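PDB 3OG2: beta-galactosidase from Trichoderma reesei, which probably hydrolyses terminal non-reducing beta-D-galactose residues in beta-D-galactosides. Local coordinates for residues Gly374-Tyr388 with Val395-Phe408. Residues are numbered along the deposited sequence; the frame is centred on the assembly and turned at random.
Sequences GYITATPENATQGVY and VITPLLAKESGDFF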
# COMPACT_ATOMS: atom_id res chain seq x y z
N GLY A 374 -7.95 8.79 27.55
CA GLY A 374 -9.32 8.88 27.97
C GLY A 374 -10.25 8.58 26.83
O GLY A 374 -11.42 8.21 27.06
N TYR A 375 -9.78 8.69 25.60
CA TYR A 375 -10.63 8.28 24.47
C TYR A 375 -11.02 6.81 24.54
O TYR A 375 -12.12 6.39 24.14
CB TYR A 375 -9.86 8.58 23.17
CG TYR A 375 -10.42 7.89 21.93
CD1 TYR A 375 -11.51 8.39 21.24
CD2 TYR A 375 -9.81 6.72 21.45
CE1 TYR A 375 -12.01 7.77 20.12
CE2 TYR A 375 -10.29 6.08 20.32
CZ TYR A 375 -11.40 6.61 19.66
OH TYR A 375 -11.91 6.03 18.54
N ILE A 376 -10.15 5.96 25.07
CA ILE A 376 -10.39 4.53 25.07
C ILE A 376 -11.54 4.18 25.95
O ILE A 376 -12.31 3.26 25.63
CB ILE A 376 -9.14 3.78 25.52
CG1 ILE A 376 -8.01 3.99 24.52
CG2 ILE A 376 -9.51 2.31 25.68
CD1 ILE A 376 -6.66 3.50 24.99
N THR A 377 -11.66 4.89 27.10
CA THR A 377 -12.70 4.35 28.01
C THR A 377 -13.93 5.23 28.00
O THR A 377 -14.87 4.88 28.73
CB THR A 377 -12.11 4.16 29.40
OG1 THR A 377 -11.51 5.44 29.70
CG2 THR A 377 -11.04 3.06 29.45
N ALA A 378 -13.95 6.28 27.19
CA ALA A 378 -15.18 7.07 26.98
C ALA A 378 -16.16 6.19 26.25
O ALA A 378 -15.78 5.34 25.43
CB ALA A 378 -14.87 8.35 26.22
N THR A 379 -17.46 6.34 26.48
CA THR A 379 -18.46 5.55 25.77
C THR A 379 -19.07 6.28 24.60
O THR A 379 -19.69 7.34 24.80
CB THR A 379 -19.61 5.25 26.76
OG1 THR A 379 -19.09 4.56 27.91
CG2 THR A 379 -20.63 4.35 26.08
N PRO A 380 -18.91 5.77 23.39
CA PRO A 380 -19.53 6.45 22.23
C PRO A 380 -21.02 6.28 22.34
O PRO A 380 -21.53 5.19 22.66
CB PRO A 380 -19.01 5.64 21.05
CG PRO A 380 -17.85 4.84 21.56
CD PRO A 380 -18.17 4.57 22.99
N GLU A 381 -21.75 7.33 22.07
CA GLU A 381 -23.20 7.37 22.09
C GLU A 381 -23.73 7.73 20.72
O GLU A 381 -22.98 8.01 19.77
CB GLU A 381 -23.69 8.41 23.11
CG GLU A 381 -23.08 8.10 24.47
CD GLU A 381 -23.67 6.92 25.21
OE1 GLU A 381 -24.53 6.23 24.63
OE2 GLU A 381 -23.28 6.63 26.38
N ASN A 382 -25.05 7.72 20.59
CA ASN A 382 -25.64 8.04 19.32
C ASN A 382 -25.29 9.46 18.85
O ASN A 382 -25.18 10.39 19.65
CB ASN A 382 -27.17 8.02 19.37
CG ASN A 382 -27.74 6.62 19.43
OD1 ASN A 382 -27.02 5.69 19.09
ND2 ASN A 382 -29.00 6.50 19.81
N ALA A 383 -25.15 9.61 17.55
CA ALA A 383 -25.04 10.92 16.93
C ALA A 383 -26.25 11.76 17.22
O ALA A 383 -27.39 11.26 17.30
CB ALA A 383 -24.96 10.76 15.39
N THR A 384 -26.05 13.05 17.34
CA THR A 384 -27.11 13.96 17.68
C THR A 384 -27.12 15.18 16.77
O THR A 384 -26.12 15.54 16.18
CB THR A 384 -26.97 14.47 19.13
OG1 THR A 384 -25.78 15.29 19.26
CG2 THR A 384 -26.87 13.35 20.15
N GLN A 385 -28.27 15.86 16.74
CA GLN A 385 -28.39 17.11 16.01
C GLN A 385 -29.23 18.08 16.85
O GLN A 385 -30.34 17.69 17.15
CB GLN A 385 -28.98 16.78 14.65
CG GLN A 385 -28.91 17.80 13.54
CD GLN A 385 -29.31 17.10 12.25
OE1 GLN A 385 -29.64 15.90 12.23
NE2 GLN A 385 -29.35 17.83 11.16
N GLY A 386 -28.65 19.22 17.19
CA GLY A 386 -29.38 20.21 17.97
C GLY A 386 -29.39 19.85 19.45
O GLY A 386 -30.20 20.44 20.18
N VAL A 387 -28.52 18.93 19.90
CA VAL A 387 -28.45 18.59 21.31
C VAL A 387 -27.25 19.23 22.01
O VAL A 387 -27.34 19.82 23.08
CB VAL A 387 -28.36 17.06 21.51
CG1 VAL A 387 -28.06 16.65 22.94
CG2 VAL A 387 -29.66 16.42 21.09
N TYR A 388 -26.09 19.12 21.40
CA TYR A 388 -24.84 19.69 21.92
C TYR A 388 -24.55 21.00 21.21
O TYR A 388 -23.50 21.59 21.48
CB TYR A 388 -23.67 18.71 21.76
CG TYR A 388 -23.86 17.49 22.64
CD1 TYR A 388 -23.52 17.56 24.01
CD2 TYR A 388 -24.40 16.30 22.17
CE1 TYR A 388 -23.69 16.47 24.84
CE2 TYR A 388 -24.58 15.19 22.98
CZ TYR A 388 -24.22 15.30 24.31
OH TYR A 388 -24.39 14.19 25.09
N VAL A 395 -23.82 17.88 13.02
CA VAL A 395 -24.07 16.66 13.76
C VAL A 395 -22.94 16.51 14.77
O VAL A 395 -21.75 16.74 14.44
CB VAL A 395 -24.20 15.45 12.83
CG1 VAL A 395 -24.06 14.14 13.62
CG2 VAL A 395 -25.54 15.47 12.13
N ILE A 396 -23.25 16.15 16.00
CA ILE A 396 -22.23 15.95 17.03
C ILE A 396 -22.40 14.57 17.63
O ILE A 396 -23.52 14.21 18.07
CB ILE A 396 -22.33 17.06 18.12
CG1 ILE A 396 -22.15 18.43 17.45
CG2 ILE A 396 -21.34 16.78 19.24
CD1 ILE A 396 -22.34 19.61 18.42
N THR A 397 -21.34 13.79 17.67
CA THR A 397 -21.37 12.50 18.35
C THR A 397 -20.54 12.58 19.60
O THR A 397 -19.36 12.88 19.51
CB THR A 397 -20.81 11.39 17.44
OG1 THR A 397 -21.53 11.39 16.19
CG2 THR A 397 -20.99 10.04 18.12
N PRO A 398 -21.14 12.35 20.77
CA PRO A 398 -20.41 12.38 22.04
C PRO A 398 -19.80 11.04 22.38
O PRO A 398 -20.40 9.99 22.14
CB PRO A 398 -21.52 12.73 23.06
CG PRO A 398 -22.72 12.04 22.48
CD PRO A 398 -22.59 12.12 20.98
N LEU A 399 -18.64 11.09 23.01
CA LEU A 399 -18.04 9.97 23.72
C LEU A 399 -17.91 10.46 25.16
O LEU A 399 -17.21 11.43 25.47
CB LEU A 399 -16.65 9.53 23.22
CG LEU A 399 -16.67 8.95 21.80
CD1 LEU A 399 -16.78 9.98 20.70
CD2 LEU A 399 -15.40 8.13 21.57
N LEU A 400 -18.64 9.80 26.06
CA LEU A 400 -18.85 10.33 27.40
C LEU A 400 -18.28 9.45 28.49
O LEU A 400 -18.33 8.21 28.41
CB LEU A 400 -20.37 10.45 27.70
CG LEU A 400 -21.15 11.39 26.75
CD1 LEU A 400 -22.63 11.32 27.06
CD2 LEU A 400 -20.63 12.83 26.82
N ALA A 401 -17.78 10.09 29.54
CA ALA A 401 -17.21 9.40 30.70
C ALA A 401 -17.56 10.14 31.98
O ALA A 401 -17.74 11.38 31.93
CB ALA A 401 -15.68 9.30 30.57
N LYS A 402 -17.65 9.45 33.11
CA LYS A 402 -17.99 10.13 34.36
C LYS A 402 -16.98 11.21 34.70
O LYS A 402 -17.39 12.32 35.07
CB LYS A 402 -18.07 9.18 35.56
CG LYS A 402 -18.10 9.93 36.90
CD LYS A 402 -18.98 9.28 37.95
CE LYS A 402 -18.44 9.32 39.36
NZ LYS A 402 -18.78 8.10 40.16
N GLU A 403 -15.69 10.88 34.65
CA GLU A 403 -14.68 11.83 35.07
C GLU A 403 -13.45 11.86 34.17
O GLU A 403 -12.70 12.84 34.30
CB GLU A 403 -14.16 11.54 36.49
CG GLU A 403 -15.28 11.53 37.50
CD GLU A 403 -15.02 10.98 38.89
OE1 GLU A 403 -13.89 10.55 39.21
OE2 GLU A 403 -15.97 10.99 39.71
N SER A 404 -13.19 10.88 33.32
CA SER A 404 -11.92 10.80 32.61
C SER A 404 -11.85 11.63 31.35
O SER A 404 -10.79 11.67 30.70
CB SER A 404 -11.65 9.31 32.30
OG SER A 404 -12.76 8.70 31.66
N GLY A 405 -12.93 12.32 31.00
CA GLY A 405 -12.91 13.24 29.90
C GLY A 405 -13.87 12.85 28.78
O GLY A 405 -14.00 11.68 28.49
N ASP A 406 -14.55 13.84 28.19
CA ASP A 406 -15.41 13.59 27.05
C ASP A 406 -14.83 14.10 25.74
O ASP A 406 -13.97 14.99 25.72
CB ASP A 406 -16.74 14.32 27.23
CG ASP A 406 -17.48 13.92 28.47
OD1 ASP A 406 -17.30 12.82 29.04
OD2 ASP A 406 -18.32 14.81 28.89
N PHE A 407 -15.36 13.55 24.66
CA PHE A 407 -14.92 13.92 23.31
C PHE A 407 -16.15 14.16 22.47
O PHE A 407 -17.18 13.44 22.66
CB PHE A 407 -14.08 12.77 22.68
CG PHE A 407 -12.82 12.47 23.45
CD1 PHE A 407 -12.85 11.73 24.62
CD2 PHE A 407 -11.58 12.99 23.00
CE1 PHE A 407 -11.71 11.46 25.39
CE2 PHE A 407 -10.44 12.70 23.74
CZ PHE A 407 -10.49 11.98 24.92
N PHE A 408 -16.14 15.10 21.56
CA PHE A 408 -17.32 15.40 20.75
C PHE A 408 -16.88 15.56 19.31
O PHE A 408 -16.08 16.46 19.01
CB PHE A 408 -18.01 16.70 21.21
CG PHE A 408 -18.39 16.61 22.69
CD1 PHE A 408 -17.48 16.94 23.67
CD2 PHE A 408 -19.66 16.11 23.00
CE1 PHE A 408 -17.83 16.78 24.99
CE2 PHE A 408 -20.01 15.96 24.35
CZ PHE A 408 -19.06 16.26 25.31
O HOH W 1 -12.77 9.32 29.21
O HOH W 2 -17.33 5.73 29.80
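T379 and L400 form an antiparallel hydrogen-bonded pair where the short strand 379-380 makes one edge of the antiparallel sheet of beta-galactosidase domain 2. T379 N reaches L400 O at 2.8 Å in an almost straight bond (179°), and L400 N returns to T379 O. P380, with no N-H to give, suits the following non-hydrogen-bonded position opposite L399; E381 N then binds P398 O. After a one-residue shift in register, T384 and I396 bond reciprocally in a single bridge. T384 OG1, set between its backbone N and carbonyl carbon (chi1 67°), also donates to I396 O at 2.8 Å, giving that carbonyl two donors from one residue.

On one face L399 is wedged among apolar groups: its CB meets A378 CB, its CD2 meets Y375 CE1 at 3.7 Å. Y375 CB sits over the F407 ring as a CH-pi contact, 4.2 Å from the centroid. On the other face, Y388 CB packs on I396 CD1, while F408 CE2 lies over one face of the Y388 ring, the two ring planes oblique at 50°. Replacing this tyrosine by an alanine is likely to open a gap beside P398 and F408. Y388 CE2 touches P398 CG at 3.7 Å.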